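Long-range contacts in penaeus monodon metallodensovirus major capsid protein (PDB 6WH7), which forms, in sixty copies, the icosahedral shell of a shrimp densovirus, which probably encloses the viral genome as in other parvoviruses: residues M57-T62 against E298-L303; H119-V124 against F228-D233. All coordinates share one frame; numbering follows the deposited sequence.

Contact 1 lies on strand 287-302, and contact 2 starts from its neighbour 118-135, in an antiparallel sheet of the kind that builds the jelly-roll core of parvovirus capsid proteins. Contact 1 pairs 287-302 with 59-75; the aromatic face meets a second subunit, whereas the charged face, with exposed Arg61, makes the contact only partly buried. Contact 2, its centre about 9 Å from that of contact 1, is buried within its own chain: strand 118-135 takes on the short strand 229-230 by a single bridge. Regular backbone pairing dominates the first, whereas a cation-pi stack and a histidine bond distinguish the second. The salt bridge of Arg120 with Glu300 joins them.

Contact 1. Residues M57-T62 against E298-L303; sequences MVVYRT and EFEFRL
Tyr60 sets its CB over one face of the Phe301 ring, a CH-pi contact of 3.5 Å from Tyr60 CB to the ring centroid. The two rings are nearly parallel, planes at 18°, but slid so far apart that they barely overlap. Phe301 is swung there by its first torsion, which places CG between backbone N and carbonyl carbon (chi1 60°). Farther out, Tyr60 CE2 meets Leu303 CD1 at 3.4 Å, the side chains crossing at about a right angle. Thr62 CB comes to the edge of the Phe301 ring. Beneath these side chains Tyr60 and Phe301 form an antiparallel hydrogen-bonded pair, as do Thr62 and Phe299.

The sheet's other face carries Arg61 and Glu300, extended side by side in the same direction. The guanidinium and carboxylate planes stand 85° apart, and the salt bridge from Arg61 NE to Glu300 OE2 is long at 3.4 Å; Glu300 OE1 forms a salt bridge with Arg120. Val59 CG1 packs on Glu300 CB at 3.7 Å.

Leu113 of helix 108-113 covers the Phe299-Phe301 face, and Tyr60 OH hydrogen-bonds to Arg61 O of a second subunit. Trp229 of strand 229-230 lies against Val59, Glu300 and Arg302 on the opposite face.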
loop_
_atom_site.group_PDB
_atom_site.type_symbol
_atom_site.label_atom_id
_atom_site.label_comp_id
_atom_site.label_asym_id
_atom_site.label_seq_id
_atom_site.Cartn_x
_atom_site.Cartn_y
_atom_site.Cartn_z
ATOM N N MET A 57 -23.042 -82.106 -18.648
ATOM C CA MET A 57 -22.795 -81.646 -17.294
ATOM C C MET A 57 -23.819 -80.655 -16.777
ATOM O O MET A 57 -23.783 -80.332 -15.590
ATOM C CB MET A 57 -21.415 -81.000 -17.186
ATOM C CG MET A 57 -20.263 -81.954 -17.203
ATOM S SD MET A 57 -18.760 -81.015 -16.981
ATOM C CE MET A 57 -19.008 -80.443 -15.307
ATOM N N VAL A 58 -24.713 -80.143 -17.617
ATOM C CA VAL A 58 -25.641 -79.128 -17.143
ATOM C C VAL A 58 -26.625 -79.764 -16.174
ATOM O O VAL A 58 -27.211 -80.817 -16.452
ATOM C CB VAL A 58 -26.344 -78.428 -18.315
ATOM C CG1 VAL A 58 -27.080 -79.405 -19.167
ATOM C CG2 VAL A 58 -27.306 -77.396 -17.792
ATOM N N VAL A 59 -26.777 -79.144 -15.012
ATOM C CA VAL A 59 -27.602 -79.663 -13.933
ATOM C C VAL A 59 -28.929 -78.929 -13.943
ATOM O O VAL A 59 -28.966 -77.696 -13.905
ATOM C CB VAL A 59 -26.904 -79.507 -12.575
ATOM C CG1 VAL A 59 -27.826 -79.926 -11.470
ATOM C CG2 VAL A 59 -25.642 -80.323 -12.545
ATOM N N TYR A 60 -30.014 -79.682 -13.988
ATOM C CA TYR A 60 -31.350 -79.126 -13.964
ATOM C C TYR A 60 -31.977 -79.399 -12.611
ATOM O O TYR A 60 -31.732 -80.436 -11.998
ATOM C CB TYR A 60 -32.207 -79.736 -15.051
ATOM C CG TYR A 60 -31.660 -79.571 -16.431
ATOM C CD1 TYR A 60 -31.984 -78.476 -17.199
ATOM C CD2 TYR A 60 -30.808 -80.515 -16.964
ATOM C CE1 TYR A 60 -31.482 -78.332 -18.456
ATOM C CE2 TYR A 60 -30.298 -80.371 -18.208
ATOM C CZ TYR A 60 -30.640 -79.286 -18.958
ATOM O OH TYR A 60 -30.127 -79.149 -20.220
ATOM N N ARG A 61 -32.797 -78.467 -12.150
ATOM C CA ARG A 61 -33.373 -78.529 -10.819
ATOM C C ARG A 61 -34.884 -78.595 -10.907
ATOM O O ARG A 61 -35.505 -77.817 -11.633
ATOM C CB ARG A 61 -32.935 -77.331 -9.991
ATOM C CG ARG A 61 -31.477 -77.387 -9.670
ATOM C CD ARG A 61 -30.980 -76.149 -8.993
ATOM N NE ARG A 61 -29.564 -76.292 -8.680
ATOM C CZ ARG A 61 -28.586 -76.111 -9.560
ATOM N NH1 ARG A 61 -28.868 -75.787 -10.812
ATOM N NH2 ARG A 61 -27.324 -76.264 -9.189
ATOM N N THR A 62 -35.464 -79.534 -10.175
ATOM C CA THR A 62 -36.902 -79.657 -10.058
ATOM C C THR A 62 -37.243 -79.932 -8.608
ATOM O O THR A 62 -36.369 -80.169 -7.775
ATOM C CB THR A 62 -37.463 -80.765 -10.944
ATOM O OG1 THR A 62 -38.892 -80.702 -10.920
ATOM C CG2 THR A 62 -37.032 -82.121 -10.443
ATOM N N GLU A 298 -36.430 -81.243 -3.442
ATOM C CA GLU A 298 -35.876 -80.524 -4.578
ATOM C C GLU A 298 -34.853 -81.415 -5.258
ATOM O O GLU A 298 -33.781 -81.646 -4.712
ATOM C CB GLU A 298 -35.225 -79.224 -4.128
ATOM C CG GLU A 298 -36.167 -78.225 -3.525
ATOM C CD GLU A 298 -35.451 -76.979 -3.068
ATOM O OE1 GLU A 298 -34.204 -76.977 -3.088
ATOM O OE2 GLU A 298 -36.127 -76.003 -2.684
ATOM N N PHE A 299 -35.151 -81.880 -6.459
ATOM C CA PHE A 299 -34.221 -82.738 -7.173
ATOM C C PHE A 299 -33.346 -81.957 -8.135
ATOM O O PHE A 299 -33.779 -80.978 -8.740
ATOM C CB PHE A 299 -34.962 -83.819 -7.946
ATOM C CG PHE A 299 -35.552 -84.875 -7.089
ATOM C CD1 PHE A 299 -34.804 -85.969 -6.720
ATOM C CD2 PHE A 299 -36.854 -84.787 -6.663
ATOM C CE1 PHE A 299 -35.343 -86.949 -5.948
ATOM C CE2 PHE A 299 -37.392 -85.767 -5.893
ATOM C CZ PHE A 299 -36.637 -86.850 -5.534
ATOM N N GLU A 300 -32.103 -82.390 -8.256
ATOM C CA GLU A 300 -31.264 -82.050 -9.389
ATOM C C GLU A 300 -31.207 -83.247 -10.317
ATOM O O GLU A 300 -31.052 -84.381 -9.867
ATOM C CB GLU A 300 -29.851 -81.676 -8.958
ATOM C CG GLU A 300 -29.749 -80.375 -8.231
ATOM C CD GLU A 300 -28.346 -80.101 -7.758
ATOM O OE1 GLU A 300 -27.504 -81.015 -7.834
ATOM O OE2 GLU A 300 -28.084 -78.968 -7.311
ATOM N N PHE A 301 -31.342 -83.000 -11.608
ATOM C CA PHE A 301 -31.167 -84.068 -12.569
ATOM C C PHE A 301 -30.247 -83.606 -13.680
ATOM O O PHE A 301 -29.917 -82.428 -13.811
ATOM C CB PHE A 301 -32.501 -84.571 -13.124
ATOM C CG PHE A 301 -33.311 -83.533 -13.827
ATOM C CD1 PHE A 301 -33.221 -83.375 -15.190
ATOM C CD2 PHE A 301 -34.180 -82.725 -13.123
ATOM C CE1 PHE A 301 -33.980 -82.441 -15.833
ATOM C CE2 PHE A 301 -34.933 -81.783 -13.764
ATOM C CZ PHE A 301 -34.841 -81.643 -15.117
ATOM N N ARG A 302 -29.814 -84.578 -14.464
ATOM C CA ARG A 302 -28.768 -84.384 -15.444
ATOM C C ARG A 302 -29.076 -85.273 -16.634
ATOM O O ARG A 302 -29.636 -86.358 -16.480
ATOM C CB ARG A 302 -27.409 -84.672 -14.804
ATOM C CG ARG A 302 -26.267 -84.716 -15.737
ATOM C CD ARG A 302 -24.968 -84.901 -15.001
ATOM N NE ARG A 302 -24.447 -83.660 -14.454
ATOM C CZ ARG A 302 -23.334 -83.579 -13.741
ATOM N NH1 ARG A 302 -22.651 -84.670 -13.460
ATOM N NH2 ARG A 302 -22.907 -82.412 -13.303
ATOM N N LEU A 303 -28.734 -84.795 -17.823
ATOM C CA LEU A 303 -29.195 -85.405 -19.057
ATOM C C LEU A 303 -28.156 -86.349 -19.639
ATOM O O LEU A 303 -27.059 -86.529 -19.112
ATOM C CB LEU A 303 -29.555 -84.342 -20.086
ATOM C CG LEU A 303 -30.665 -83.422 -19.619
ATOM C CD1 LEU A 303 -31.081 -82.486 -20.699
ATOM C CD2 LEU A 303 -31.784 -84.230 -19.184
#

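Contact 2. Residues H119-V124 against F228-D233; sequences HRPTKV and FWFGSD
The guanidinium of Arg120 lies flat on the indole of Trp229, planes 26° apart, in a cation-pi stack, Arg120 CZ lying 3.8 Å from the centroid of the Trp229 six-membered ring. Arg120 leaves its backbone with CG trans to N (chi1 180°) and then bends at chi3 (61°), which folds the charged end back over the indole. Its CB meets Trp229 CE3 at 3.7 Å, and Phe228 O lies near the guanidinium plane at its edge. The salt bridge from Arg120 NH2 to Glu300 should help fix the guanidinium's rotation.

Hydrogen bonds gather on His119. Its backbone N and O pair with O and N of Phe230 in one antiparallel bridge, both at 2.8 Å, and its ring gives NE2 to Ser232 O at 2.7 Å. That oxygen lies close to the imidazole plane, although the donor sits well above the carbonyl plane of Ser232.

A CH-pi contact and an apolar one complete the interface: Phe230 CB stands over a face of the imidazole, 4.1 Å from the His119 ring centroid, and Pro121 CD meets the Phe230 ring at its edge, 3.5 Å from Phe230 CE2.

Tyr330 stacks on Phe230 and Trp326 meets Trp229 edge-to-face. Backbone bonds of Trp229 with Trp326 and Gln328 join strand 229-230 to its parallel partner 327-328, while Met88 of helix 88-92 packs against Pro121.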
loop_
_atom_site.group_PDB
_atom_site.type_symbol
_atom_site.label_atom_id
_atom_site.label_comp_id
_atom_site.label_asym_id
_atom_site.label_seq_id
_atom_site.Cartn_x
_atom_site.Cartn_y
_atom_site.Cartn_z
ATOM N N HIS A 119 -30.082 -88.349 -11.274
ATOM C CA HIS A 119 -30.892 -87.452 -10.471
ATOM C C HIS A 119 -30.363 -87.478 -9.053
ATOM O O HIS A 119 -29.744 -88.450 -8.624
ATOM C CB HIS A 119 -32.373 -87.834 -10.495
ATOM C CG HIS A 119 -32.651 -89.191 -9.943
ATOM N ND1 HIS A 119 -32.759 -89.438 -8.596
ATOM C CD2 HIS A 119 -32.817 -90.382 -10.557
ATOM C CE1 HIS A 119 -32.997 -90.721 -8.405
ATOM N NE2 HIS A 119 -33.036 -91.317 -9.579
ATOM N N ARG A 120 -30.594 -86.389 -8.335
ATOM C CA ARG A 120 -30.044 -86.289 -7.021
ATOM C C ARG A 120 -31.009 -85.541 -6.115
ATOM O O ARG A 120 -31.595 -84.542 -6.545
ATOM C CB ARG A 120 -28.692 -85.586 -7.125
ATOM C CG ARG A 120 -27.978 -85.394 -5.862
ATOM C CD ARG A 120 -26.574 -84.955 -6.129
ATOM N NE ARG A 120 -26.460 -83.704 -6.848
ATOM C CZ ARG A 120 -25.320 -83.275 -7.364
ATOM N NH1 ARG A 120 -24.229 -84.002 -7.222
ATOM N NH2 ARG A 120 -25.268 -82.123 -8.008
ATOM N N PRO A 121 -31.185 -85.988 -4.870
ATOM C CA PRO A 121 -32.271 -85.444 -4.043
ATOM C C PRO A 121 -32.059 -84.040 -3.504
ATOM O O PRO A 121 -33.059 -83.392 -3.190
ATOM C CB PRO A 121 -32.369 -86.461 -2.903
ATOM C CG PRO A 121 -31.871 -87.698 -3.485
ATOM C CD PRO A 121 -30.741 -87.290 -4.363
ATOM N N THR A 122 -30.824 -83.582 -3.300
ATOM C CA THR A 122 -30.524 -82.267 -2.723
ATOM C C THR A 122 -31.415 -81.919 -1.533
ATOM O O THR A 122 -31.604 -82.746 -0.642
ATOM C CB THR A 122 -30.607 -81.158 -3.768
ATOM O OG1 THR A 122 -31.936 -81.052 -4.262
ATOM C CG2 THR A 122 -29.694 -81.469 -4.908
ATOM N N LYS A 123 -31.983 -80.719 -1.507
ATOM C CA LYS A 123 -32.751 -80.296 -0.344
ATOM C C LYS A 123 -34.022 -81.120 -0.190
ATOM O O LYS A 123 -34.601 -81.603 -1.161
ATOM C CB LYS A 123 -33.123 -78.817 -0.437
ATOM C CG LYS A 123 -33.794 -78.294 0.816
ATOM C CD LYS A 123 -34.342 -76.905 0.648
ATOM C CE LYS A 123 -33.240 -75.884 0.520
ATOM N NZ LYS A 123 -33.786 -74.515 0.344
ATOM N N VAL A 124 -34.451 -81.282 1.058
ATOM C CA VAL A 124 -35.707 -81.948 1.369
ATOM C C VAL A 124 -36.274 -81.263 2.602
ATOM O O VAL A 124 -35.531 -80.781 3.456
ATOM C CB VAL A 124 -35.494 -83.462 1.591
ATOM C CG1 VAL A 124 -35.008 -83.768 2.994
ATOM C CG2 VAL A 124 -36.694 -84.222 1.229
ATOM N N PHE A 228 -22.184 -87.228 -5.581
ATOM C CA PHE A 228 -22.543 -88.235 -6.556
ATOM C C PHE A 228 -24.020 -88.095 -6.872
ATOM O O PHE A 228 -24.743 -87.331 -6.236
ATOM C CB PHE A 228 -22.227 -89.638 -6.046
ATOM C CG PHE A 228 -22.999 -90.019 -4.832
ATOM C CD1 PHE A 228 -24.167 -90.730 -4.938
ATOM C CD2 PHE A 228 -22.574 -89.635 -3.588
ATOM C CE1 PHE A 228 -24.866 -91.077 -3.832
ATOM C CE2 PHE A 228 -23.282 -89.973 -2.480
ATOM C CZ PHE A 228 -24.430 -90.695 -2.603
ATOM N N TRP A 229 -24.457 -88.840 -7.870
ATOM C CA TRP A 229 -25.820 -88.817 -8.364
ATOM C C TRP A 229 -26.431 -90.198 -8.192
ATOM O O TRP A 229 -25.781 -91.132 -7.733
ATOM C CB TRP A 229 -25.820 -88.391 -9.826
ATOM C CG TRP A 229 -25.353 -87.006 -10.013
ATOM C CD1 TRP A 229 -24.071 -86.576 -9.977
ATOM C CD2 TRP A 229 -26.142 -85.877 -10.371
ATOM N NE1 TRP A 229 -24.012 -85.237 -10.225
ATOM C CE2 TRP A 229 -25.274 -84.785 -10.483
ATOM C CE3 TRP A 229 -27.502 -85.679 -10.589
ATOM C CZ2 TRP A 229 -25.719 -83.517 -10.802
ATOM C CZ3 TRP A 229 -27.937 -84.427 -10.903
ATOM C CH2 TRP A 229 -27.054 -83.360 -11.008
ATOM N N PHE A 230 -27.694 -90.327 -8.569
ATOM C CA PHE A 230 -28.390 -91.602 -8.538
ATOM C C PHE A 230 -28.960 -91.895 -9.912
ATOM O O PHE A 230 -29.433 -90.992 -10.602
ATOM C CB PHE A 230 -29.505 -91.609 -7.503
ATOM C CG PHE A 230 -29.024 -91.458 -6.102
ATOM C CD1 PHE A 230 -28.508 -92.534 -5.422
ATOM C CD2 PHE A 230 -29.097 -90.246 -5.461
ATOM C CE1 PHE A 230 -28.066 -92.398 -4.143
ATOM C CE2 PHE A 230 -28.657 -90.113 -4.177
ATOM C CZ PHE A 230 -28.147 -91.191 -3.518
ATOM N N GLY A 231 -28.887 -93.155 -10.317
ATOM C CA GLY A 231 -29.401 -93.544 -11.609
ATOM C C GLY A 231 -30.662 -94.375 -11.572
ATOM O O GLY A 231 -31.204 -94.717 -12.624
ATOM N N SER A 232 -31.143 -94.709 -10.382
ATOM C CA SER A 232 -32.268 -95.617 -10.237
ATOM C C SER A 232 -33.299 -94.995 -9.308
ATOM O O SER A 232 -33.131 -93.878 -8.817
ATOM C CB SER A 232 -31.808 -96.979 -9.711
ATOM O OG SER A 232 -32.907 -97.853 -9.548
ATOM N N ASP A 233 -34.381 -95.729 -9.066
ATOM C CA ASP A 233 -35.416 -95.242 -8.173
ATOM C C ASP A 233 -35.003 -95.424 -6.721
ATOM O O ASP A 233 -34.206 -96.302 -6.388
ATOM C CB ASP A 233 -36.748 -95.943 -8.435
ATOM C CG ASP A 233 -36.678 -97.434 -8.228
ATOM O OD1 ASP A 233 -35.565 -97.972 -8.044
ATOM O OD2 ASP A 233 -37.747 -98.077 -8.240
#